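Local coordinates for putative reductase (Peptoclostridium difficile, PDB 5J6C), which binds flavin mononucleotide and probably uses it to reduce nitro compounds, with a likely bearing on the antibiotic metronidazole, at residues V115-A120 and S169-I174; K41-E46 and Y178-K183; I30-K35 and I127-H132; R89-G94 and Y148-E153. One frame throughout, in Å; residues are numbered along the deposited sequence.

Contact 1 of 4, residues V115-A120 and S169-I174. With FMN (flavin mononucleotide), chain E.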
# COMPACT_ATOMS: atom_id res chain seq x y z
N VAL A 115 3.00 -2.71 12.58
CA VAL A 115 2.36 -2.64 11.27
C VAL A 115 3.19 -1.71 10.39
O VAL A 115 2.65 -1.03 9.50
CB VAL A 115 0.89 -2.19 11.39
CG1 VAL A 115 0.05 -3.30 12.04
CG2 VAL A 115 0.77 -0.94 12.22
N TRP A 116 4.52 -1.70 10.61
CA TRP A 116 5.44 -1.00 9.71
C TRP A 116 5.41 -1.59 8.30
O TRP A 116 5.72 -0.89 7.33
CB TRP A 116 6.86 -1.04 10.27
CG TRP A 116 7.44 -2.41 10.43
CD1 TRP A 116 7.44 -3.18 11.56
CD2 TRP A 116 8.12 -3.19 9.42
NE1 TRP A 116 8.06 -4.38 11.32
CE2 TRP A 116 8.49 -4.41 10.02
CE3 TRP A 116 8.44 -2.97 8.08
CZ2 TRP A 116 9.17 -5.41 9.31
CZ3 TRP A 116 9.12 -3.96 7.38
CH2 TRP A 116 9.47 -5.17 8.00
N ILE A 117 5.05 -2.88 8.17
CA ILE A 117 4.88 -3.48 6.85
C ILE A 117 3.81 -2.74 6.07
O ILE A 117 3.99 -2.39 4.89
CB ILE A 117 4.52 -4.98 6.98
CG1 ILE A 117 5.63 -5.74 7.70
CG2 ILE A 117 4.29 -5.57 5.60
CD1 ILE A 117 5.23 -7.19 8.06
N GLU A 118 2.66 -2.50 6.71
CA GLU A 118 1.60 -1.74 6.08
C GLU A 118 2.07 -0.33 5.75
O GLU A 118 1.91 0.13 4.61
CB GLU A 118 0.39 -1.70 7.01
CG GLU A 118 -0.41 -2.99 7.07
CD GLU A 118 0.15 -4.06 8.01
OE1 GLU A 118 1.34 -3.98 8.42
OE2 GLU A 118 -0.61 -4.99 8.33
N ASP A 119 2.62 0.38 6.74
CA ASP A 119 3.11 1.74 6.53
C ASP A 119 4.01 1.81 5.31
O ASP A 119 3.80 2.63 4.41
CB ASP A 119 3.88 2.24 7.76
CG ASP A 119 2.99 2.58 8.94
OD1 ASP A 119 1.76 2.62 8.77
OD2 ASP A 119 3.55 2.82 10.04
N ALA A 120 5.03 0.94 5.28
CA ALA A 120 6.01 0.97 4.21
C ALA A 120 5.36 0.66 2.87
O ALA A 120 5.71 1.25 1.85
CB ALA A 120 7.13 -0.02 4.49
N SER A 169 14.09 -2.28 9.30
CA SER A 169 13.90 -3.39 8.39
C SER A 169 13.65 -2.84 6.98
O SER A 169 13.03 -1.79 6.82
CB SER A 169 12.73 -4.26 8.84
OG SER A 169 12.61 -5.39 8.01
N VAL A 170 14.11 -3.57 5.96
CA VAL A 170 13.96 -3.16 4.57
C VAL A 170 12.72 -3.83 4.00
O VAL A 170 12.60 -5.06 4.02
CB VAL A 170 15.20 -3.50 3.73
CG1 VAL A 170 15.02 -2.94 2.31
CG2 VAL A 170 16.45 -2.93 4.37
N GLU A 171 11.80 -3.02 3.49
CA GLU A 171 10.55 -3.53 2.94
C GLU A 171 10.70 -3.92 1.48
O GLU A 171 10.38 -5.05 1.09
CB GLU A 171 9.43 -2.49 3.09
CG GLU A 171 8.18 -2.82 2.29
CD GLU A 171 7.58 -4.16 2.65
OE1 GLU A 171 7.05 -4.86 1.76
OE2 GLU A 171 7.64 -4.55 3.84
N CYS A 172 11.22 -3.01 0.67
CA CYS A 172 11.29 -3.20 -0.77
C CYS A 172 12.16 -2.11 -1.36
O CYS A 172 12.42 -1.09 -0.71
CB CYS A 172 9.88 -3.16 -1.40
SG CYS A 172 9.06 -1.54 -1.19
N ILE A 173 12.61 -2.33 -2.59
CA ILE A 173 13.25 -1.31 -3.40
C ILE A 173 12.31 -0.96 -4.56
O ILE A 173 11.76 -1.86 -5.21
CB ILE A 173 14.60 -1.78 -3.94
CG1 ILE A 173 15.42 -2.46 -2.84
CG2 ILE A 173 15.38 -0.60 -4.54
CD1 ILE A 173 16.82 -2.75 -3.25
N ILE A 174 12.14 0.34 -4.82
CA ILE A 174 11.41 0.79 -6.01
C ILE A 174 12.45 1.30 -7.00
O ILE A 174 13.12 2.30 -6.73
CB ILE A 174 10.38 1.88 -5.70
CG1 ILE A 174 9.42 1.45 -4.58
CG2 ILE A 174 9.58 2.21 -6.96
CD1 ILE A 174 8.48 0.33 -4.98
N1 FMN E . -7.30 4.86 12.20
C2 FMN E . -8.19 4.37 13.15
O2 FMN E . -9.04 5.10 13.65
N3 FMN E . -8.15 3.05 13.54
C4 FMN E . -7.22 2.20 13.00
O4 FMN E . -7.18 1.01 13.34
C4A FMN E . -6.33 2.69 12.04
N5 FMN E . -5.40 1.82 11.50
C5A FMN E . -4.52 2.30 10.54
C6 FMN E . -3.59 1.39 10.02
C7 FMN E . -2.68 1.80 9.06
C7M FMN E . -1.71 0.78 8.53
C8 FMN E . -2.70 3.13 8.61
C8M FMN E . -1.71 3.56 7.56
C9 FMN E . -3.62 4.04 9.14
C9A FMN E . -4.55 3.63 10.12
N10 FMN E . -5.49 4.51 10.66
C10 FMN E . -6.37 4.03 11.63
C1' FMN E . -5.52 5.97 10.27
C2' FMN E . -4.46 6.64 11.22
O2' FMN E . -4.97 7.07 12.46
C3' FMN E . -3.55 7.81 10.76
O3' FMN E . -3.50 8.98 11.58
C4' FMN E . -3.91 8.37 9.44
O4' FMN E . -3.78 7.44 8.41
C5' FMN E . -2.94 9.55 9.29
O5' FMN E . -3.74 10.70 9.40
P FMN E . -4.53 11.10 8.06
O1P FMN E . -3.56 11.86 7.19
O2P FMN E . -4.96 9.87 7.28
O3P FMN E . -5.74 11.97 8.38

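Contact 2 of 4, residues K41-E46 and Y178-K183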
# COMPACT_ATOMS: atom_id res chain seq x y z
N LYS A 41 12.89 -2.37 -17.79
CA LYS A 41 13.89 -1.97 -18.79
C LYS A 41 13.75 -0.48 -19.04
O LYS A 41 12.66 -0.00 -19.36
CB LYS A 41 13.72 -2.78 -20.09
CG LYS A 41 14.80 -2.52 -21.15
CD LYS A 41 14.58 -3.35 -22.40
CE LYS A 41 15.68 -3.12 -23.43
NZ LYS A 41 15.59 -4.08 -24.57
N TYR A 42 14.86 0.27 -18.90
CA TYR A 42 14.81 1.73 -18.84
C TYR A 42 15.74 2.38 -19.86
O TYR A 42 16.80 1.85 -20.20
CB TYR A 42 15.19 2.25 -17.43
CG TYR A 42 14.49 1.52 -16.31
CD1 TYR A 42 13.23 1.91 -15.86
CD2 TYR A 42 15.09 0.42 -15.69
CE1 TYR A 42 12.59 1.24 -14.82
CE2 TYR A 42 14.45 -0.27 -14.66
CZ TYR A 42 13.21 0.15 -14.23
OH TYR A 42 12.59 -0.54 -13.21
N LYS A 43 15.34 3.57 -20.31
CA LYS A 43 16.23 4.39 -21.11
C LYS A 43 17.43 4.83 -20.26
O LYS A 43 17.37 4.84 -19.03
CB LYS A 43 15.49 5.60 -21.68
CG LYS A 43 14.36 5.18 -22.61
CD LYS A 43 13.82 6.31 -23.47
CE LYS A 43 12.94 5.74 -24.57
NZ LYS A 43 13.65 4.63 -25.30
N ASP A 44 18.52 5.17 -20.94
CA ASP A 44 19.77 5.55 -20.27
C ASP A 44 19.73 7.05 -19.98
O ASP A 44 20.50 7.84 -20.52
CB ASP A 44 20.96 5.15 -21.12
CG ASP A 44 22.30 5.44 -20.44
OD1 ASP A 44 22.36 5.38 -19.19
OD2 ASP A 44 23.29 5.74 -21.16
N VAL A 45 18.80 7.42 -19.10
CA VAL A 45 18.43 8.81 -18.86
C VAL A 45 18.23 9.00 -17.37
O VAL A 45 17.47 8.25 -16.74
CB VAL A 45 17.14 9.18 -19.63
CG1 VAL A 45 16.61 10.54 -19.21
CG2 VAL A 45 17.39 9.18 -21.13
N GLU A 46 18.88 10.01 -16.79
CA GLU A 46 18.70 10.31 -15.38
C GLU A 46 17.26 10.76 -15.12
O GLU A 46 16.59 11.29 -16.01
CB GLU A 46 19.69 11.40 -14.95
CG GLU A 46 19.89 11.50 -13.44
CD GLU A 46 20.60 12.77 -13.02
OE1 GLU A 46 20.56 13.76 -13.78
OE2 GLU A 46 21.21 12.76 -11.92
N TYR A 178 12.74 6.15 -16.96
CA TYR A 178 11.97 6.23 -18.19
C TYR A 178 11.93 4.87 -18.87
O TYR A 178 12.97 4.23 -19.05
CB TYR A 178 12.55 7.29 -19.13
CG TYR A 178 12.30 8.69 -18.63
CD1 TYR A 178 13.26 9.38 -17.90
CD2 TYR A 178 11.08 9.32 -18.86
CE1 TYR A 178 13.02 10.66 -17.42
CE2 TYR A 178 10.83 10.59 -18.40
CZ TYR A 178 11.81 11.26 -17.67
OH TYR A 178 11.56 12.54 -17.21
N SER A 179 10.73 4.44 -19.25
CA SER A 179 10.54 3.08 -19.73
C SER A 179 11.19 2.87 -21.09
O SER A 179 11.12 3.73 -21.97
CB SER A 179 9.05 2.76 -19.82
OG SER A 179 8.85 1.54 -20.52
N ASP A 180 11.81 1.71 -21.26
CA ASP A 180 12.35 1.31 -22.56
C ASP A 180 11.75 -0.03 -22.98
O ASP A 180 12.39 -0.82 -23.69
CB ASP A 180 13.88 1.25 -22.52
CG ASP A 180 14.51 1.18 -23.92
OD1 ASP A 180 15.55 0.52 -24.05
OD2 ASP A 180 13.97 1.78 -24.89
N GLU A 181 10.51 -0.29 -22.58
CA GLU A 181 9.79 -1.47 -23.03
C GLU A 181 8.31 -1.15 -23.09
O GLU A 181 7.79 -0.35 -22.30
CB GLU A 181 10.06 -2.67 -22.12
CG GLU A 181 9.79 -2.45 -20.65
CD GLU A 181 10.07 -3.70 -19.82
OE1 GLU A 181 10.57 -4.70 -20.38
OE2 GLU A 181 9.77 -3.69 -18.61
N GLU A 182 7.63 -1.78 -24.03
CA GLU A 182 6.21 -1.51 -24.22
C GLU A 182 5.40 -2.49 -23.39
O GLU A 182 5.77 -3.66 -23.26
CB GLU A 182 5.82 -1.61 -25.70
CG GLU A 182 5.93 -3.01 -26.27
CD GLU A 182 5.18 -3.16 -27.58
OE1 GLU A 182 4.05 -3.71 -27.56
OE2 GLU A 182 5.72 -2.70 -28.61
N LYS A 183 4.32 -2.00 -22.81
CA LYS A 183 3.49 -2.80 -21.92
C LYS A 183 2.03 -2.50 -22.19
O LYS A 183 1.63 -1.33 -22.18
CB LYS A 183 3.84 -2.53 -20.46
CG LYS A 183 5.17 -3.07 -20.02
CD LYS A 183 5.06 -4.54 -19.63
CE LYS A 183 6.40 -5.06 -19.13
NZ LYS A 183 6.34 -6.49 -18.68
O HOH W 1 15.40 6.32 -17.51

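Contact 3 of 4, residues I30-K35 and I127-H132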
# COMPACT_ATOMS: atom_id res chain seq x y z
N ILE A 30 -9.05 5.50 -12.80
CA ILE A 30 -9.10 4.13 -13.31
C ILE A 30 -8.34 4.04 -14.63
O ILE A 30 -7.59 3.08 -14.85
CB ILE A 30 -10.56 3.66 -13.45
CG1 ILE A 30 -11.19 3.49 -12.07
CG2 ILE A 30 -10.61 2.33 -14.21
CD1 ILE A 30 -12.66 3.29 -12.10
N GLY A 31 -8.49 5.04 -15.50
CA GLY A 31 -7.68 5.07 -16.72
C GLY A 31 -6.20 5.19 -16.40
O GLY A 31 -5.38 4.47 -16.96
N PHE A 32 -5.87 6.09 -15.49
CA PHE A 32 -4.53 6.17 -14.90
C PHE A 32 -4.01 4.80 -14.46
O PHE A 32 -2.90 4.38 -14.83
CB PHE A 32 -4.61 7.15 -13.73
CG PHE A 32 -3.33 7.42 -13.04
CD1 PHE A 32 -3.08 6.87 -11.79
CD2 PHE A 32 -2.40 8.28 -13.59
CE1 PHE A 32 -1.90 7.15 -11.11
CE2 PHE A 32 -1.22 8.56 -12.92
CZ PHE A 32 -0.97 8.00 -11.68
N LEU A 33 -4.81 4.06 -13.68
CA LEU A 33 -4.34 2.78 -13.13
C LEU A 33 -4.29 1.68 -14.18
O LEU A 33 -3.45 0.78 -14.09
CB LEU A 33 -5.22 2.33 -11.97
CG LEU A 33 -5.11 3.12 -10.67
CD1 LEU A 33 -6.11 2.52 -9.71
CD2 LEU A 33 -3.69 3.07 -10.09
N LYS A 34 -5.19 1.72 -15.17
CA LYS A 34 -5.14 0.74 -16.25
C LYS A 34 -3.84 0.83 -17.05
O LYS A 34 -3.38 -0.17 -17.60
CB LYS A 34 -6.33 0.92 -17.19
CG LYS A 34 -7.66 0.41 -16.65
CD LYS A 34 -8.73 0.57 -17.71
CE LYS A 34 -10.07 0.04 -17.26
NZ LYS A 34 -11.12 0.33 -18.29
N LYS A 35 -3.24 2.02 -17.12
CA LYS A 35 -2.00 2.22 -17.86
C LYS A 35 -0.75 2.01 -17.01
O LYS A 35 0.36 2.08 -17.55
CB LYS A 35 -1.96 3.63 -18.47
CG LYS A 35 -2.92 3.82 -19.64
CD LYS A 35 -2.67 5.15 -20.37
CE LYS A 35 -3.21 6.36 -19.60
NZ LYS A 35 -2.26 6.92 -18.58
N ILE A 127 4.73 6.17 -4.01
CA ILE A 127 5.90 6.43 -4.85
C ILE A 127 5.64 5.97 -6.28
O ILE A 127 5.82 6.73 -7.25
CB ILE A 127 7.16 5.77 -4.24
CG1 ILE A 127 7.67 6.62 -3.07
CG2 ILE A 127 8.26 5.54 -5.28
CD1 ILE A 127 8.67 5.92 -2.13
N GLN A 128 5.16 4.74 -6.43
CA GLN A 128 4.90 4.19 -7.76
C GLN A 128 3.82 4.98 -8.50
O GLN A 128 3.93 5.18 -9.72
CB GLN A 128 4.52 2.72 -7.65
CG GLN A 128 5.68 1.86 -7.16
CD GLN A 128 5.48 0.39 -7.49
OE1 GLN A 128 4.86 -0.35 -6.72
NE2 GLN A 128 5.97 -0.03 -8.66
N LEU A 129 2.78 5.43 -7.80
CA LEU A 129 1.72 6.19 -8.47
C LEU A 129 2.22 7.56 -8.91
O LEU A 129 1.92 8.01 -10.02
CB LEU A 129 0.49 6.31 -7.57
CG LEU A 129 -0.31 5.02 -7.36
CD1 LEU A 129 -1.58 5.22 -6.51
CD2 LEU A 129 -0.65 4.40 -8.71
N GLN A 130 2.97 8.25 -8.05
CA GLN A 130 3.49 9.56 -8.44
C GLN A 130 4.51 9.43 -9.57
O GLN A 130 4.52 10.26 -10.49
CB GLN A 130 4.07 10.27 -7.23
CG GLN A 130 4.68 11.63 -7.57
CD GLN A 130 3.65 12.66 -8.00
OE1 GLN A 130 3.07 13.35 -7.16
NE2 GLN A 130 3.42 12.77 -9.30
N ALA A 131 5.35 8.39 -9.54
CA ALA A 131 6.22 8.13 -10.68
C ALA A 131 5.41 7.97 -11.96
O ALA A 131 5.76 8.52 -13.01
CB ALA A 131 7.08 6.89 -10.43
N HIS A 132 4.30 7.23 -11.88
CA HIS A 132 3.45 7.01 -13.05
C HIS A 132 2.88 8.32 -13.58
O HIS A 132 2.88 8.55 -14.79
CB HIS A 132 2.33 6.03 -12.68
CG HIS A 132 1.42 5.68 -13.83
ND1 HIS A 132 1.89 5.35 -15.08
CD2 HIS A 132 0.07 5.59 -13.90
CE1 HIS A 132 0.86 5.08 -15.88
NE2 HIS A 132 -0.25 5.23 -15.18

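Contact 4 of 4, residues R89-G94 and Y148-E153. With FMN (flavin mononucleotide), chain C.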
# COMPACT_ATOMS: atom_id res chain seq x y z
N ARG A 89 18.95 -10.32 -4.12
CA ARG A 89 18.39 -11.67 -4.17
C ARG A 89 19.15 -12.37 -5.30
O ARG A 89 18.88 -12.15 -6.48
CB ARG A 89 16.89 -11.61 -4.40
CG ARG A 89 16.16 -10.97 -3.22
CD ARG A 89 14.74 -10.52 -3.57
NE ARG A 89 13.94 -11.62 -4.09
CZ ARG A 89 12.77 -11.45 -4.69
NH1 ARG A 89 12.28 -10.23 -4.86
NH2 ARG A 89 12.11 -12.49 -5.15
N THR A 90 20.13 -13.20 -4.91
CA THR A 90 21.02 -13.82 -5.88
C THR A 90 20.28 -14.74 -6.83
O THR A 90 20.80 -15.05 -7.90
CB THR A 90 22.13 -14.63 -5.20
OG1 THR A 90 21.55 -15.71 -4.44
CG2 THR A 90 22.95 -13.74 -4.29
N LYS A 91 19.08 -15.19 -6.46
CA LYS A 91 18.34 -16.09 -7.32
C LYS A 91 17.31 -15.37 -8.18
O LYS A 91 16.51 -16.03 -8.85
CB LYS A 91 17.71 -17.20 -6.48
CG LYS A 91 18.79 -18.02 -5.74
CD LYS A 91 18.27 -19.35 -5.17
CE LYS A 91 19.20 -19.88 -4.07
NZ LYS A 91 20.62 -20.03 -4.52
N GLY A 92 17.32 -14.04 -8.19
CA GLY A 92 16.44 -13.27 -9.05
C GLY A 92 15.46 -12.41 -8.28
O GLY A 92 15.14 -12.70 -7.12
N GLY A 93 14.97 -11.33 -8.91
CA GLY A 93 14.02 -10.46 -8.27
C GLY A 93 14.31 -9.00 -8.55
O GLY A 93 13.39 -8.21 -8.82
N GLY A 94 15.58 -8.64 -8.47
CA GLY A 94 15.99 -7.26 -8.69
C GLY A 94 17.20 -7.09 -9.59
O GLY A 94 17.85 -6.04 -9.55
N TYR A 148 18.72 -13.14 0.28
CA TYR A 148 19.88 -12.97 -0.59
C TYR A 148 20.33 -14.31 -1.15
O TYR A 148 20.56 -14.45 -2.35
CB TYR A 148 21.02 -12.28 0.17
CG TYR A 148 22.36 -12.35 -0.52
CD1 TYR A 148 23.25 -13.42 -0.27
CD2 TYR A 148 22.76 -11.36 -1.41
CE1 TYR A 148 24.49 -13.48 -0.91
CE2 TYR A 148 24.00 -11.40 -2.04
CZ TYR A 148 24.85 -12.45 -1.79
OH TYR A 148 26.06 -12.48 -2.44
N ASP A 149 20.46 -15.31 -0.28
CA ASP A 149 20.71 -16.70 -0.67
C ASP A 149 20.25 -17.57 0.48
O ASP A 149 19.64 -17.08 1.44
CB ASP A 149 22.19 -16.92 -1.04
CG ASP A 149 23.13 -16.81 0.16
OD1 ASP A 149 22.66 -16.63 1.31
OD2 ASP A 149 24.37 -16.94 -0.05
N ASP A 150 20.60 -18.86 0.44
CA ASP A 150 20.07 -19.78 1.45
C ASP A 150 20.46 -19.41 2.87
O ASP A 150 19.79 -19.85 3.81
CB ASP A 150 20.53 -21.21 1.15
CG ASP A 150 19.69 -21.88 0.09
OD1 ASP A 150 19.80 -23.11 -0.06
OD2 ASP A 150 18.90 -21.18 -0.60
N ASN A 151 21.50 -18.60 3.07
CA ASN A 151 21.98 -18.28 4.41
C ASN A 151 21.71 -16.85 4.86
O ASN A 151 21.71 -16.60 6.07
CB ASN A 151 23.49 -18.55 4.50
CG ASN A 151 23.85 -19.95 4.06
OD1 ASN A 151 23.43 -20.94 4.68
ND2 ASN A 151 24.62 -20.05 2.98
N ILE A 152 21.48 -15.91 3.95
CA ILE A 152 21.45 -14.49 4.30
C ILE A 152 20.12 -13.89 3.85
O ILE A 152 19.67 -14.15 2.73
CB ILE A 152 22.64 -13.75 3.65
CG1 ILE A 152 23.97 -14.28 4.22
CG2 ILE A 152 22.54 -12.23 3.87
CD1 ILE A 152 25.22 -13.86 3.44
N GLU A 153 19.49 -13.12 4.74
CA GLU A 153 18.29 -12.38 4.37
C GLU A 153 18.62 -11.22 3.43
O GLU A 153 19.66 -10.57 3.57
CB GLU A 153 17.60 -11.82 5.61
CG GLU A 153 16.91 -12.83 6.49
CD GLU A 153 16.34 -12.16 7.74
OE1 GLU A 153 15.64 -12.84 8.52
OE2 GLU A 153 16.61 -10.95 7.94
N1 FMN C . 8.55 -7.57 -9.71
C2 FMN C . 9.84 -8.05 -9.81
O2 FMN C . 10.39 -8.12 -10.90
N3 FMN C . 10.54 -8.46 -8.70
C4 FMN C . 9.94 -8.41 -7.45
O4 FMN C . 10.54 -8.78 -6.44
C4A FMN C . 8.64 -7.95 -7.34
N5 FMN C . 8.07 -7.91 -6.09
C5A FMN C . 6.80 -7.42 -5.95
C6 FMN C . 6.24 -7.38 -4.68
C7 FMN C . 4.97 -6.90 -4.51
C7M FMN C . 4.37 -6.85 -3.14
C8 FMN C . 4.26 -6.45 -5.61
C8M FMN C . 2.89 -5.92 -5.41
C9 FMN C . 4.81 -6.49 -6.88
C9A FMN C . 6.09 -6.98 -7.05
N10 FMN C . 6.67 -7.03 -8.31
C10 FMN C . 7.95 -7.52 -8.46
C1' FMN C . 5.90 -6.55 -9.51
C2' FMN C . 4.86 -7.59 -9.96
O2' FMN C . 5.47 -8.61 -10.73
C3' FMN C . 3.75 -6.90 -10.76
O3' FMN C . 3.25 -5.82 -10.01
C4' FMN C . 2.59 -7.85 -11.08
O4' FMN C . 3.07 -8.90 -11.89
C5' FMN C . 1.47 -7.10 -11.81
O5' FMN C . 1.97 -6.65 -13.05
P FMN C . 2.01 -5.08 -13.38
O1P FMN C . 2.59 -4.33 -12.20
O2P FMN C . 2.86 -4.81 -14.61
O3P FMN C . 0.58 -4.64 -13.61
O HOH W 2 17.49 -15.01 -3.71
O HOH W 3 22.03 -20.20 -1.51

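Contact 1 of 4, residues V115-A120 and S169-I174
In the alpha+beta nitroreductase fold, W116 and A120, one turn apart at the start of helix 116-133, rest on S169 and E171 of strand 168-177, the two segment axes 9.1 Å apart at closest and running in nearly the same sense, 25° apart. The W116 indole leans over the strand because its CG is wedged between the backbone N and the carbonyl carbon (chi1 62°). S169 CB sits over its six-membered ring in a CH-pi contact, 3.9 Å from the centroid, and S169 OG closes to 3.1 Å of W116 CH2. I117 CG1 lies above one face of the same indole. A120 CB packs on E171 CB at 3.7 Å. The E171 chain bends at chi2, and its OE2 stands 3.9 Å from W116 CZ3. R144 of the same chain gives that oxygen a long, weak ion pair. E118 turns from the strand to the dimer interface, forming a salt bridge with R144 of the second subunit, while D119 accepts a bond from S65 N. Both acidic residues border a flavin: E118 CB lies 3.6 Å from C7M of that FMN, and D119 OD1 lies 3.8 Å from its C8M.

Contact 2 of 4, residues K41-E46 and Y178-K183
A single antiparallel beta bridge, Y42 with S179, ties the loop between helices 30-34 and 49-60 to the chain just past strand 168-177, at the surface of the nitroreductase fold. Two backbone bonds close it: D180 N to K41 O at 2.7 Å, and K43 N to Y178 O at 2.8 Å. Between them Y42 CA adds a CA-H...O contact to Y178 O, at 3.1 Å. A water extends the join, giving its hydrogens to K43 O and V45 O and accepting from Y178 N. Both lysines flanking Y42 lie along D180, but only K43 forms a salt bridge with it. K43 runs past S179 O and bends at chi4 (-50°), which brings NZ above the D180 carboxylate plane, 2.9 Å from D180 OD2. K41 stays extended and passes D180 obliquely, its CE 3.7 Å from D180 OD1. Farther along, V45 CG1 packs against Y178 CD1 at 3.8 Å, and E46 O lies in the plane of the Y178 ring at its edge. The Y178 hydroxyl is bonded to E48 and K51, and that of Y42 to S175. S179 OG accepts from E181 N in an ST turn, and the E181 carboxylate takes the amide of R40, a flavin-pocket residue. The bridge and the water set the register, while the two lysines probably favour the charged form of D180, an effect that solvent should weaken at this surface site.

Contact 3 of 4, residues I30-K35 and I127-H132
F32 and H132 both carry CG opposite the backbone N (chi1 -177° in each), and these matched torsions send the two rings past each other in opposite directions across the gap between helix 30-34 and helix 116-133. The short segments cross nearly at right angles, with axes 11.2 Å apart, so side chains rather than backbones make the contact. H132 CD2 sits over the centre of the F32 ring, 3.4 Å from F32 CE2, and the ring planes are inclined by 49°. The imidazole goes on past the phenyl group to the backbone of the same residue: H132 NE2 donates to F32 O at 2.8 Å, bent to 136° at the hydrogen. K35 O also approaches the imidazole, 3.5 Å from H132 CE1. The far end of the phenyl ring meets the longer helix, with L129 O in the ring plane at its edge, 3.3 Å from F32 CZ. Beside the phenyl ring, L129 CD2 meets two apolar neighbours, L33 CD2 at 3.6 Å and F32 CE1 at 3.9 Å. Y126 of the second subunit packs on L33 and L129 alike, which places the leucine pair at the dimer interface, and I30 meets Q130 of that subunit. Since NE2 is the donor, H132 carries a proton there. Bond and ring contact together restrict rotation of the imidazole, and F32 O gains a side-chain donor from the long helix.

Contact 4 of 4, residues R89-G94 and Y148-E153
T90 and Y148 join the type I beta turn R89-G92 to the loop before helix 154-162, first by hydrogen bonds. Y148 O takes two donors from one residue, both in its carbonyl plane: T90 N at 2.9 Å and T90 OG1 at 2.6 Å. The hydroxyl gets there because OG1 stands between the T90 backbone N and carbonyl carbon (chi1 63°). The same torsion lays the methyl on the tyrosine: in a CH-pi contact T90 CG2 lies 3.5 Å from the Y148 ring centroid, 17° off the normal. Charge plays a looser part, with K91 NZ 4.4 Å from D150 OD2, too far for a salt bridge. Within the second loop, D149 OD1 accepts from N151 N in an Asx turn and also from I152 N. The first loop also binds the ligand: R89 NH1 donates to FMN O4 at 2.8 Å, the oxygen lying in the guanidinium plane at its edge, and G93 O accepts from FMN N3 at 2.9 Å; the pair reads the flavin pyrimidine. The contact thus links the loop between helix 79-86 and strand 102-109 to the one joining strand 137-142 to helix 154-162, whose Y157 stacks on Y148.

Overall arrangement
Helix 116-133 serves contacts 1 and 3, whose centres lie about 20 Å apart; they touch directly where I174 CD1 packs on Q128 CG at 3.9 Å. Both also meet the second subunit. Contact 2 continues from contact 1 along the chain, since Y178 follows the end of strand 168-177, yet their centres are about 25 Å apart, on opposite sides of the chain's centre. Contacts 3 and 4 are the farthest apart, about 29 Å between centres. Two flavins are involved: contact 4 supplies R89 and G93 to one, whereas E118 and D119 of contact 1 border the other, bonded to R89 and G93 of the second subunit. The dimer therefore builds each FMN site from both chains.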